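Local coordinates for Myo-inositol-1-phosphate synthase-related protein (Thermotoga maritima MSB8, PDB 3CIN) that is of undetermined function but belongs to the myo-inositol-1-phosphate synthase family and holds nicotinamide-adenine-dinucleotide and a magnesium ion in the crystal, at residues D231-L236 and D279-D284; S275-I280 and A285-K290. All coordinates share one frame; numbering follows the deposited sequence. Where two conformers were deposited one is given.

Interaction 1: residues D231-L236 and D279-D284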
loop_
_atom_site.group_PDB
_atom_site.type_symbol
_atom_site.label_atom_id
_atom_site.label_comp_id
_atom_site.label_asym_id
_atom_site.label_seq_id
_atom_site.Cartn_x
_atom_site.Cartn_y
_atom_site.Cartn_z
ATOM N N ASP A 231 -4.660 2.824 -16.617
ATOM C CA ASP A 231 -3.714 3.927 -16.641
ATOM C C ASP A 231 -2.278 3.449 -16.392
ATOM O O ASP A 231 -1.336 3.828 -17.115
ATOM C CB ASP A 231 -4.061 4.903 -15.554
ATOM C CG ASP A 231 -5.473 5.444 -15.638
ATOM O OD1 ASP A 231 -6.072 5.516 -16.745
ATOM O OD2 ASP A 231 -5.974 5.862 -14.557
ATOM N N VAL A 232 -2.078 2.620 -15.371
ATOM C CA VAL A 232 -0.753 2.073 -15.142
ATOM C C VAL A 232 -0.301 1.246 -16.331
ATOM O O VAL A 232 0.831 1.392 -16.788
ATOM C CB VAL A 232 -0.673 1.250 -13.850
ATOM C CG1 VAL A 232 0.754 0.675 -13.572
ATOM C CG2 VAL A 232 -1.105 2.105 -12.612
ATOM N N LEU A 233 -1.171 0.387 -16.844
ATOM C CA LEU A 233 -0.769 -0.428 -17.996
ATOM C C LEU A 233 -0.333 0.448 -19.196
ATOM O O LEU A 233 0.612 0.095 -19.920
ATOM C CB LEU A 233 -1.888 -1.376 -18.400
ATOM C CG LEU A 233 -2.170 -2.449 -17.309
ATOM C CD1 LEU A 233 -3.340 -3.332 -17.796
ATOM C CD2 LEU A 233 -0.935 -3.296 -16.916
ATOM N N SER A 234 -1.037 1.555 -19.408
ATOM C CA SER A 234 -0.720 2.442 -20.518
ATOM C C SER A 234 0.705 2.982 -20.362
ATOM O O SER A 234 1.464 2.999 -21.329
ATOM C CB SER A 234 -1.732 3.575 -20.644
ATOM O OG SER A 234 -3.038 3.064 -20.995
ATOM N N HIS A 235 1.057 3.429 -19.161
ATOM C CA HIS A 235 2.414 3.892 -18.738
ATOM C C HIS A 235 3.465 2.847 -19.055
ATOM O O HIS A 235 4.531 3.089 -19.621
ATOM C CB HIS A 235 2.402 4.124 -17.187
ATOM C CG HIS A 235 3.531 4.976 -16.662
ATOM N ND1 HIS A 235 4.549 4.486 -15.868
ATOM C CD2 HIS A 235 3.780 6.300 -16.806
ATOM C CE1 HIS A 235 5.379 5.470 -15.555
ATOM N NE2 HIS A 235 4.935 6.579 -16.116
ATOM N N LEU A 236 3.193 1.640 -18.580
ATOM C CA LEU A 236 4.136 0.577 -18.805
ATOM C C LEU A 236 4.342 0.213 -20.244
ATOM O O LEU A 236 5.464 -0.063 -20.622
ATOM C CB LEU A 236 3.730 -0.673 -18.020
ATOM C CG LEU A 236 3.674 -0.399 -16.502
ATOM C CD1 LEU A 236 3.049 -1.659 -15.804
ATOM C CD2 LEU A 236 5.006 0.038 -15.923
ATOM N N ASP A 279 -6.329 -5.073 -24.423
ATOM C CA ASP A 279 -6.691 -3.883 -25.199
ATOM C C ASP A 279 -5.518 -2.892 -25.152
ATOM O O ASP A 279 -5.121 -2.320 -26.162
ATOM C CB ASP A 279 -7.918 -3.180 -24.624
ATOM C CG ASP A 279 -9.249 -3.878 -24.962
ATOM O OD1 ASP A 279 -9.227 -4.926 -25.673
ATOM O OD2 ASP A 279 -10.309 -3.344 -24.524
ATOM N N ILE A 280 -4.989 -2.680 -23.957
ATOM C CA ILE A 280 -3.968 -1.633 -23.745
ATOM C C ILE A 280 -2.586 -2.165 -24.080
ATOM O O ILE A 280 -1.814 -1.502 -24.771
ATOM C CB ILE A 280 -3.999 -1.095 -22.296
ATOM C CG1 ILE A 280 -5.304 -0.329 -21.994
ATOM C CG2 ILE A 280 -2.738 -0.252 -22.014
ATOM C CD1 ILE A 280 -5.635 0.815 -22.990
ATOM N N LEU A 281 -2.241 -3.370 -23.609
ATOM C CA LEU A 281 -0.912 -3.905 -23.838
ATOM C C LEU A 281 -0.655 -4.549 -25.215
ATOM O O LEU A 281 0.485 -4.590 -25.694
ATOM C CB LEU A 281 -0.568 -4.955 -22.778
ATOM C CG LEU A 281 -0.522 -4.519 -21.329
ATOM C CD1 LEU A 281 -0.211 -5.736 -20.442
ATOM C CD2 LEU A 281 0.518 -3.436 -21.142
ATOM N N GLY A 282 -1.710 -5.104 -25.784
ATOM C CA GLY A 282 -1.607 -5.870 -27.022
ATOM C C GLY A 282 -1.307 -7.352 -26.852
ATOM O O GLY A 282 -1.236 -8.083 -27.826
ATOM N N TYR A 283 -1.070 -7.794 -25.628
ATOM C CA TYR A 283 -0.832 -9.214 -25.309
ATOM C C TYR A 283 -1.620 -9.466 -23.999
ATOM O O TYR A 283 -1.840 -8.548 -23.221
ATOM C CB TYR A 283 0.649 -9.576 -25.193
ATOM C CG TYR A 283 1.444 -8.714 -24.234
ATOM C CD1 TYR A 283 1.990 -7.497 -24.642
ATOM C CD2 TYR A 283 1.622 -9.116 -22.895
ATOM C CE1 TYR A 283 2.671 -6.691 -23.731
ATOM C CE2 TYR A 283 2.276 -8.311 -21.960
ATOM C CZ TYR A 283 2.834 -7.117 -22.404
ATOM O OH TYR A 283 3.491 -6.342 -21.484
ATOM N N ASP A 284 -2.062 -10.701 -23.798
ATOM C CA ASP A 284 -2.959 -11.014 -22.703
ATOM C C ASP A 284 -2.176 -11.464 -21.465
ATOM O O ASP A 284 -2.148 -12.653 -21.091
ATOM C CB ASP A 284 -4.005 -12.093 -23.086
ATOM C CG ASP A 284 -5.249 -12.030 -22.200
ATOM O OD1 ASP A 284 -5.332 -11.153 -21.285
ATOM O OD2 ASP A 284 -6.163 -12.863 -22.418
#

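Interaction 2: residues S275-I280 and A285-K290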
loop_
_atom_site.group_PDB
_atom_site.type_symbol
_atom_site.label_atom_id
_atom_site.label_comp_id
_atom_site.label_asym_id
_atom_site.label_seq_id
_atom_site.Cartn_x
_atom_site.Cartn_y
_atom_site.Cartn_z
ATOM N N SER A 275 -11.445 -6.955 -20.979
ATOM C CA SER A 275 -10.419 -7.108 -22.004
ATOM C C SER A 275 -9.415 -5.973 -21.873
ATOM O O SER A 275 -8.573 -5.810 -22.746
ATOM C CB SER A 275 -11.060 -7.075 -23.388
ATOM O OG SER A 275 -11.808 -5.881 -23.479
ATOM N N ILE A 276 -9.494 -5.189 -20.797
ATOM C CA ILE A 276 -8.621 -4.043 -20.642
ATOM C C ILE A 276 -7.142 -4.344 -20.824
ATOM O O ILE A 276 -6.432 -3.610 -21.477
ATOM C CB ILE A 276 -8.835 -3.313 -19.267
ATOM C CG1 ILE A 276 -8.172 -1.962 -19.366
ATOM C CG2 ILE A 276 -8.321 -4.116 -18.061
ATOM C CD1 ILE A 276 -8.860 -1.091 -20.392
ATOM N N VAL A 277 -6.664 -5.439 -20.267
ATOM C CA VAL A 277 -5.233 -5.747 -20.328
ATOM C C VAL A 277 -4.735 -5.981 -21.742
ATOM O O VAL A 277 -3.737 -5.399 -22.167
ATOM C CB VAL A 277 -4.915 -6.925 -19.434
ATOM C CG1 VAL A 277 -3.470 -7.384 -19.566
ATOM C CG2 VAL A 277 -5.339 -6.616 -17.975
ATOM N N LYS A 278 -5.422 -6.824 -22.508
ATOM C CA LYS A 278 -4.989 -7.052 -23.858
ATOM C C LYS A 278 -5.252 -5.800 -24.721
ATOM O O LYS A 278 -4.476 -5.526 -25.645
ATOM C CB LYS A 278 -5.700 -8.236 -24.508
ATOM C CG LYS A 278 -5.088 -8.577 -25.837
ATOM C CD LYS A 278 -5.606 -9.897 -26.316
ATOM C CE LYS A 278 -4.846 -10.398 -27.521
ATOM N NZ LYS A 278 -5.593 -11.567 -28.083
ATOM N N ASP A 279 -6.329 -5.073 -24.423
ATOM C CA ASP A 279 -6.691 -3.883 -25.199
ATOM C C ASP A 279 -5.518 -2.892 -25.152
ATOM O O ASP A 279 -5.121 -2.320 -26.162
ATOM C CB ASP A 279 -7.918 -3.180 -24.624
ATOM C CG ASP A 279 -9.249 -3.878 -24.962
ATOM O OD1 ASP A 279 -9.227 -4.926 -25.673
ATOM O OD2 ASP A 279 -10.309 -3.344 -24.524
ATOM N N ILE A 280 -4.989 -2.680 -23.957
ATOM C CA ILE A 280 -3.968 -1.633 -23.745
ATOM C C ILE A 280 -2.586 -2.165 -24.080
ATOM O O ILE A 280 -1.814 -1.502 -24.771
ATOM C CB ILE A 280 -3.999 -1.095 -22.296
ATOM C CG1 ILE A 280 -5.304 -0.329 -21.994
ATOM C CG2 ILE A 280 -2.738 -0.252 -22.014
ATOM C CD1 ILE A 280 -5.635 0.815 -22.990
ATOM N N ALA A 285 -1.582 -10.497 -20.788
ATOM C CA ALA A 285 -0.820 -10.799 -19.586
ATOM C C ALA A 285 -1.755 -11.446 -18.586
ATOM O O ALA A 285 -2.880 -10.963 -18.484
ATOM C CB ALA A 285 -0.239 -9.502 -19.004
ATOM N N PRO A 286 -1.297 -12.495 -17.849
ATOM C CA PRO A 286 -2.147 -13.132 -16.854
ATOM C C PRO A 286 -2.690 -12.123 -15.889
ATOM O O PRO A 286 -1.943 -11.274 -15.419
ATOM C CB PRO A 286 -1.205 -14.099 -16.164
ATOM C CG PRO A 286 -0.284 -14.510 -17.236
ATOM C CD PRO A 286 -0.029 -13.219 -17.998
ATOM N N HIS A 287 -3.971 -12.219 -15.585
ATOM C CA HIS A 287 -4.568 -11.235 -14.741
ATOM C C HIS A 287 -5.709 -11.802 -13.937
ATOM O O HIS A 287 -6.329 -12.829 -14.298
ATOM C CB HIS A 287 -5.061 -10.040 -15.501
ATOM C CG HIS A 287 -6.054 -10.367 -16.564
ATOM N ND1 HIS A 287 -5.690 -10.892 -17.793
ATOM C CD2 HIS A 287 -7.399 -10.236 -16.583
ATOM C CE1 HIS A 287 -6.791 -11.085 -18.510
ATOM N NE2 HIS A 287 -7.838 -10.697 -17.798
ATOM N N TYR A 288 -5.966 -11.115 -12.836
ATOM C CA TYR A 288 -7.071 -11.440 -11.924
ATOM C C TYR A 288 -7.866 -10.180 -11.736
ATOM O O TYR A 288 -7.443 -9.237 -11.058
ATOM C CB TYR A 288 -6.491 -11.952 -10.613
ATOM C CG TYR A 288 -7.536 -12.345 -9.597
ATOM C CD1 TYR A 288 -8.173 -11.388 -8.819
ATOM C CD2 TYR A 288 -7.832 -13.684 -9.375
ATOM C CE1 TYR A 288 -9.139 -11.745 -7.889
ATOM C CE2 TYR A 288 -8.777 -14.053 -8.427
ATOM C CZ TYR A 288 -9.411 -13.093 -7.680
ATOM O OH TYR A 288 -10.361 -13.465 -6.737
ATOM N N ILE A 289 -8.986 -10.067 -12.452
ATOM C CA ILE A 289 -9.846 -8.897 -12.402
ATOM C C ILE A 289 -11.290 -9.433 -12.336
ATOM O O ILE A 289 -11.765 -10.071 -13.288
ATOM C CB ILE A 289 -9.697 -7.952 -13.646
ATOM C CG1 ILE A 289 -8.246 -7.472 -13.853
ATOM C CG2 ILE A 289 -10.680 -6.760 -13.564
ATOM C CD1 ILE A 289 -8.030 -6.554 -15.112
ATOM N N LYS A 290 -11.957 -9.202 -11.207
ATOM C CA LYS A 290 -13.227 -9.895 -10.849
ATOM C C LYS A 290 -14.243 -8.866 -10.414
ATOM O O LYS A 290 -13.924 -7.700 -10.223
ATOM C CB LYS A 290 -13.027 -10.876 -9.690
ATOM C CG LYS A 290 -11.987 -11.912 -9.883
ATOM C CD LYS A 290 -12.266 -12.816 -11.063
ATOM C CE LYS A 290 -11.333 -14.032 -11.039
ATOM N NZ LYS A 290 -10.944 -14.469 -12.416
#

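Interaction 1: residues D231-L236 and D279-D284
Ile280 presses the methyl of its beta branch against Leu233 and Ser234, so that the last turn of helix 276-281 rests on the side of helix 225-238. Its CB sends out two branches. With CG1 turned beside the backbone N (chi1 -67°), CG2 falls anti to that nitrogen and makes the closest approaches. This methyl, Ile280 CG2, lies 3.5 Å from the hydroxyl OG of Ser234 and also touches the backbone N of the same serine. On the other residue it meets, Leu233 CB lies 3.9 Å from Ile280 CG2. The longer branch leaves through CG1, and a second turn of -54° puts its tip within van der Waals range of the serine as well, Ile280 CD1 lying 4.0 Å from Ser234 OG. Both branches therefore meet the hydroxyl oxygen without bonding to it; its hydrogen bond goes to Ala230 O, one turn back in its own helix, which satisfies this buried polar group. Pro375 adjoins both Ser234 and Ile280, and Ile377 of a second subunit packs on Ser234. The next residue of the short helix adds a methyl of its own: Leu281 CD2 lies 3.7 Å from Leu233 O, and Leu233 CB is the next atom it meets. Behind that tip, CB of Leu281 lies over one face of the Tyr283 ring, offset toward the rim. No hydrogen bond crosses between 231-236 and 279-284. Gly282, with phi of 88°, ends the helical backbone and turns the chain toward Tyr283. Leu233 and Leu281 both touch Val243 of strand 242-252, and Leu233 also touches Ile308 of strand 301-311, which places the two helices on one face of the mixed sheet.

Interaction 2: residues S275-I280 and A285-K290
Val277 meets Ala285, His287 and Ile289, and its two methyls divide the work: CG1 faces Ala285, 3.9 Å from Ala285 CB and close to the carbonyl O as well, while CG2 faces the other two. That second methyl sits 4.0 Å above the plane of the His287 ring, offset toward its rim and closest to CG, and also touches Ile289 CD1. The same Ile289 CD1 reaches Ile276 CG2 at 3.8 Å, the two isoleucine side chains crossing at about a right angle. Helix 276-281 belongs, with helix 262-272, to the helical part of a beta-alpha-beta crossover between the parallel neighbours 242-252 and 287-294. The imidazole is set by its own segment: with CG between the backbone N and the carbonyl carbon (chi1 58°), ND1 of His287 turns back to donate to Ala285 O at 2.9 Å, nearly straight at 164° and in the carbonyl plane. Backbone hydrogen bonds between Val246 and both Pro286 and Tyr288 join the strand to its neighbour. At the start of the helix, Asp279 OD2 takes hydrogen bonds from Ser275 OG and from the backbone N-H of Asn373. Farther out, Pro297 and Ile251 of a third subunit pack on Pro286 and Tyr288.

Both interactions use helix 276-281 and share Asp279 and Ile280, with centres about 8 Å apart. Interaction 1 sets the end of that helix against helix 225-238, and its four touching residues are all buried. Interaction 2 joins the start of the helix to the following chain and strand 287-294, where His287 and Ile289 are partly exposed. Neither carries a hydrogen bond across; apolar methyls dominate in both, but the first adds a serine hydroxyl and the second an imidazole face. Leu233 CD1 and Val277 CG2, 3.8 Å apart, make the two packing regions continuous. Second-subunit residues border interaction 1, and a third subunit approaches interaction 2.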